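Long-range contacts in 2-oxoglutarate-dependent dioxygenase tropC (Talaromyces stipitatus, PDB 6XJJ), which catalyses an iron- and 2-oxoglutarate-dependent oxidation in the biosynthesis of tropolone-class fungal metabolites: residues F75-G80 / P273-E278; S250-Q255 / E309-V314. All blocks are in the same frame, centred on the assembly; numbering follows the deposited sequence.

Contact 1: residues F75-G80 / P273-E278; sequences FFNLVG and PVPVIE
N77 turns its CG to the side of its own backbone N (chi1 -78°), and this drops the amide group from strand 75-79 onto P275 and I277. V274, with CG1 anti to its N (chi1 178°), splits its two methyls between N77 and F75. The contact lies at one side of the double-stranded beta-helix, the jelly-roll core of 2-oxoglutarate oxygenases. Strand 75-79, which pairs with strands 43-45 and 281-285 in the large sheet, is met here by the irregular run 273-278, part of the loop between strands 270-273 and 281-285. The two pieces head in nearly the same direction, 5° apart, but their backbones stay too far apart to pair; at N77 and I277 the CA atoms are 7.3 Å from each other. Side chains bridge the distance. The N77 amide lies against the I277 side chain, CG to CG1 at 3.8 Å, and its ND2 comes within 4.0 Å of the P275 ring carbon CD. Toward the metal, V274 CG2 touches F75 CD2 at 4.0 Å, the two side chains crossing at about a right angle. The F75 ring also meets H302, an iron ligand, edge-to-face. At the far end the packing thins: V79 CG1 lies 4.4 Å from I277 CG2 and 4.2 Å from E278 O.

Contact 2: residues S250-Q255 / E309-V314; sequences SILLQQ and ERRYSV
L253 and V314 form an antiparallel hydrogen-bonded pair: L253 N gives to V314 O at 2.8 Å, and V314 N returns a bond of 3.1 Å to L253 O. Further along, a side chain takes over the joining. Q255 has CG anti to its backbone N (chi1 -155°) and an extended chain, which carries OE1 to the N-H of Y312 at 2.9 Å, the donor tilted 27° from the amide plane. The rest of this amide runs alongside the Y312 side chain, the two planes 47° apart, with NE2 at the ring edge, 3.5 Å from CD2. On the side of L252 and S313, L252 CD1 rests on S313 CB at 3.9 Å. There too the extended R311 side chain brings its guanidinium edge near Q254. The bond from NH1 to Q254 OE1 is weak, and the position of that oxygen is not secure; T258 OG1 is a second weak partner of NH1. L253 and V314 face the other way, both packing on Y181 of helix 171-204, while helix 85-99 adds I91 and F92 over L253. Outward again, strand 222-227 flanks 311-318 and bonds through its backbone to R311 and S313. Strands 249-253 and 311-318 are neighbours in the double-stranded beta-helix, and R311 is the arginine predicted to bind 2-oxoglutarate, as in other iron/ascorbate-dependent oxygenases.

In the fold
Contacts 1 and 2 lie about 12 Å apart, centre to centre, and each has a strand in the large sheet, in which strand 281-285 sits between 75-79 and 249-253. In sequence a segment of contact 2 falls between the two of contact 1. They also touch directly: V276 CG1 lies 3.7 Å from Q255 O, so the loop 273-278 meets both 75-80 and 250-255. The iron, held by H243, D245 and H302, is near both contacts, with the side chain of F75 about 6 Å away and that of L252 about 7 Å. Contact 2 adds R311, predicted to bind 2-oxoglutarate; segment 250-255 also carries S250, whose OG hydrogen-bonds to OD2 of the metal ligand D245.

Contact 1: residues F75-G80 / P273-E278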
# COMPACT_ATOMS: atom_id res chain seq x y z
N PHE A 75 -1.48 -10.70 -5.99
CA PHE A 75 -2.34 -10.13 -4.97
C PHE A 75 -2.94 -11.23 -4.11
O PHE A 75 -3.13 -12.36 -4.57
CB PHE A 75 -3.56 -9.33 -5.47
CG PHE A 75 -3.26 -7.98 -6.08
CD1 PHE A 75 -2.09 -7.69 -6.76
CD2 PHE A 75 -4.12 -6.93 -5.77
CE1 PHE A 75 -1.87 -6.41 -7.27
CE2 PHE A 75 -3.90 -5.67 -6.24
CZ PHE A 75 -2.77 -5.39 -6.99
N PHE A 76 -3.26 -10.87 -2.87
CA PHE A 76 -4.30 -11.53 -2.09
C PHE A 76 -4.96 -10.53 -1.14
O PHE A 76 -4.46 -9.43 -0.90
CB PHE A 76 -3.88 -12.70 -1.19
CG PHE A 76 -2.57 -12.53 -0.43
CD1 PHE A 76 -1.65 -11.54 -0.70
CD2 PHE A 76 -2.49 -13.14 0.82
CE1 PHE A 76 -0.51 -11.39 0.07
CE2 PHE A 76 -1.38 -12.95 1.63
CZ PHE A 76 -0.41 -12.06 1.25
N ASN A 77 -6.10 -10.96 -0.59
CA ASN A 77 -6.68 -10.39 0.62
C ASN A 77 -6.15 -11.10 1.85
O ASN A 77 -6.05 -12.33 1.89
CB ASN A 77 -8.21 -10.50 0.60
CG ASN A 77 -8.86 -9.45 -0.26
OD1 ASN A 77 -9.01 -8.29 0.14
ND2 ASN A 77 -9.27 -9.84 -1.46
N LEU A 78 -5.83 -10.31 2.88
CA LEU A 78 -5.23 -10.80 4.11
C LEU A 78 -6.19 -10.58 5.27
O LEU A 78 -6.67 -9.46 5.46
CB LEU A 78 -3.91 -10.09 4.39
CG LEU A 78 -3.06 -10.58 5.56
CD1 LEU A 78 -1.60 -10.28 5.30
CD2 LEU A 78 -3.48 -9.96 6.88
N VAL A 79 -6.45 -11.64 6.03
CA VAL A 79 -7.21 -11.55 7.27
C VAL A 79 -6.44 -12.28 8.36
O VAL A 79 -5.42 -12.94 8.11
CB VAL A 79 -8.64 -12.12 7.15
CG1 VAL A 79 -9.45 -11.31 6.15
CG2 VAL A 79 -8.60 -13.60 6.76
N GLY A 80 -6.95 -12.17 9.59
CA GLY A 80 -6.30 -12.75 10.75
C GLY A 80 -5.16 -11.92 11.30
O GLY A 80 -4.35 -12.42 12.08
N PRO A 273 -11.57 -8.37 -10.56
CA PRO A 273 -11.86 -7.45 -9.46
C PRO A 273 -11.25 -7.95 -8.17
O PRO A 273 -11.06 -9.15 -7.95
CB PRO A 273 -13.39 -7.45 -9.39
CG PRO A 273 -13.78 -8.79 -9.87
CD PRO A 273 -12.76 -9.16 -10.93
N VAL A 274 -10.90 -6.99 -7.31
CA VAL A 274 -10.46 -7.29 -5.96
C VAL A 274 -11.64 -7.00 -5.03
O VAL A 274 -11.97 -5.82 -4.82
CB VAL A 274 -9.23 -6.46 -5.55
CG1 VAL A 274 -8.84 -6.78 -4.12
CG2 VAL A 274 -8.08 -6.75 -6.49
N PRO A 275 -12.30 -8.02 -4.48
CA PRO A 275 -13.48 -7.76 -3.65
C PRO A 275 -13.11 -7.10 -2.33
O PRO A 275 -12.07 -7.39 -1.73
CB PRO A 275 -14.07 -9.15 -3.43
CG PRO A 275 -12.89 -10.06 -3.50
CD PRO A 275 -11.94 -9.45 -4.48
N VAL A 276 -13.97 -6.18 -1.88
CA VAL A 276 -13.85 -5.60 -0.55
C VAL A 276 -14.25 -6.66 0.46
O VAL A 276 -15.43 -6.96 0.63
CB VAL A 276 -14.72 -4.33 -0.40
CG1 VAL A 276 -14.70 -3.83 1.03
CG2 VAL A 276 -14.20 -3.24 -1.30
N ILE A 277 -13.25 -7.24 1.13
CA ILE A 277 -13.49 -8.26 2.16
C ILE A 277 -13.53 -7.59 3.52
O ILE A 277 -12.81 -6.63 3.80
CB ILE A 277 -12.41 -9.36 2.11
CG1 ILE A 277 -12.42 -10.07 0.75
CG2 ILE A 277 -12.61 -10.34 3.25
CD1 ILE A 277 -13.74 -10.74 0.41
N GLU A 278 -14.39 -8.12 4.39
CA GLU A 278 -14.58 -7.56 5.73
C GLU A 278 -13.38 -7.92 6.61
O GLU A 278 -13.03 -9.10 6.74
CB GLU A 278 -15.89 -8.08 6.33
CG GLU A 278 -16.14 -7.71 7.78
CD GLU A 278 -17.56 -8.05 8.20
OE1 GLU A 278 -18.33 -8.55 7.35
OE2 GLU A 278 -17.91 -7.83 9.38

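Contact 2: residues S250-Q255 / E309-V314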
# COMPACT_ATOMS: atom_id res chain seq x y z
N SER A 250 2.88 -3.83 -0.74
CA SER A 250 1.89 -2.78 -0.54
C SER A 250 0.71 -3.37 0.21
O SER A 250 0.32 -4.52 -0.03
CB SER A 250 1.42 -2.17 -1.87
OG SER A 250 2.51 -1.61 -2.60
N ILE A 251 0.14 -2.58 1.12
CA ILE A 251 -0.97 -3.01 1.95
C ILE A 251 -2.06 -1.95 1.85
O ILE A 251 -1.84 -0.80 2.24
CB ILE A 251 -0.57 -3.20 3.43
CG1 ILE A 251 0.67 -4.08 3.55
CG2 ILE A 251 -1.74 -3.84 4.17
CD1 ILE A 251 1.24 -4.15 4.94
N LEU A 252 -3.23 -2.34 1.35
CA LEU A 252 -4.29 -1.41 1.03
C LEU A 252 -5.49 -1.68 1.93
O LEU A 252 -5.83 -2.84 2.19
CB LEU A 252 -4.72 -1.56 -0.44
CG LEU A 252 -5.82 -0.67 -1.03
CD1 LEU A 252 -5.32 0.75 -1.25
CD2 LEU A 252 -6.36 -1.29 -2.32
N LEU A 253 -6.12 -0.61 2.40
CA LEU A 253 -7.37 -0.69 3.15
C LEU A 253 -8.47 -0.06 2.31
O LEU A 253 -8.46 1.15 2.07
CB LEU A 253 -7.24 0.03 4.49
CG LEU A 253 -8.52 0.15 5.33
CD1 LEU A 253 -9.04 -1.21 5.75
CD2 LEU A 253 -8.28 1.03 6.55
N GLN A 254 -9.43 -0.87 1.87
CA GLN A 254 -10.54 -0.34 1.09
C GLN A 254 -11.70 -0.04 2.03
O GLN A 254 -11.68 -0.37 3.22
CB GLN A 254 -10.98 -1.33 0.02
CG GLN A 254 -9.89 -1.97 -0.75
CD GLN A 254 -10.46 -2.73 -1.90
OE1 GLN A 254 -11.62 -2.54 -2.24
NE2 GLN A 254 -9.75 -3.75 -2.34
N GLN A 255 -12.73 0.58 1.47
CA GLN A 255 -13.86 1.05 2.26
C GLN A 255 -15.06 0.15 1.99
O GLN A 255 -15.36 -0.15 0.83
CB GLN A 255 -14.18 2.50 1.90
CG GLN A 255 -14.87 3.28 2.99
CD GLN A 255 -15.08 4.72 2.60
OE1 GLN A 255 -14.75 5.12 1.48
NE2 GLN A 255 -15.57 5.52 3.53
N GLU A 309 -19.96 5.85 -6.46
CA GLU A 309 -19.85 5.93 -5.02
C GLU A 309 -18.56 6.65 -4.64
O GLU A 309 -17.53 6.49 -5.31
CB GLU A 309 -19.87 4.53 -4.40
CG GLU A 309 -21.08 3.71 -4.79
CD GLU A 309 -22.39 4.43 -4.52
OE1 GLU A 309 -22.48 5.11 -3.47
OE2 GLU A 309 -23.32 4.32 -5.35
N ARG A 310 -18.62 7.46 -3.59
CA ARG A 310 -17.41 8.08 -3.08
C ARG A 310 -16.55 7.01 -2.44
O ARG A 310 -17.04 6.11 -1.75
CB ARG A 310 -17.75 9.17 -2.06
CG ARG A 310 -16.56 10.01 -1.62
CD ARG A 310 -16.98 11.12 -0.65
NE ARG A 310 -17.91 12.06 -1.28
CZ ARG A 310 -17.55 13.02 -2.12
NH1 ARG A 310 -16.28 13.17 -2.46
NH2 ARG A 310 -18.46 13.83 -2.65
N ARG A 311 -15.24 7.08 -2.69
CA ARG A 311 -14.31 6.03 -2.32
C ARG A 311 -13.09 6.63 -1.62
O ARG A 311 -12.48 7.58 -2.12
CB ARG A 311 -13.87 5.21 -3.54
CG ARG A 311 -12.80 4.15 -3.27
CD ARG A 311 -12.48 3.33 -4.52
NE ARG A 311 -11.21 2.60 -4.43
CZ ARG A 311 -11.03 1.40 -3.88
NH1 ARG A 311 -12.05 0.74 -3.34
NH2 ARG A 311 -9.82 0.87 -3.87
N TYR A 312 -12.77 6.06 -0.46
CA TYR A 312 -11.53 6.31 0.26
C TYR A 312 -10.72 5.02 0.31
O TYR A 312 -11.27 3.92 0.23
CB TYR A 312 -11.83 6.79 1.68
CG TYR A 312 -12.50 8.14 1.73
CD1 TYR A 312 -11.87 9.27 1.23
CD2 TYR A 312 -13.79 8.28 2.21
CE1 TYR A 312 -12.49 10.51 1.27
CE2 TYR A 312 -14.42 9.50 2.24
CZ TYR A 312 -13.76 10.61 1.77
OH TYR A 312 -14.39 11.84 1.80
N SER A 313 -9.41 5.17 0.42
CA SER A 313 -8.55 4.03 0.68
C SER A 313 -7.25 4.53 1.29
O SER A 313 -6.87 5.70 1.14
CB SER A 313 -8.30 3.22 -0.60
OG SER A 313 -7.64 4.00 -1.58
N VAL A 314 -6.58 3.64 2.02
CA VAL A 314 -5.29 3.93 2.63
C VAL A 314 -4.29 2.92 2.11
O VAL A 314 -4.47 1.71 2.28
CB VAL A 314 -5.35 3.91 4.16
CG1 VAL A 314 -3.97 4.13 4.75
CG2 VAL A 314 -6.31 4.97 4.66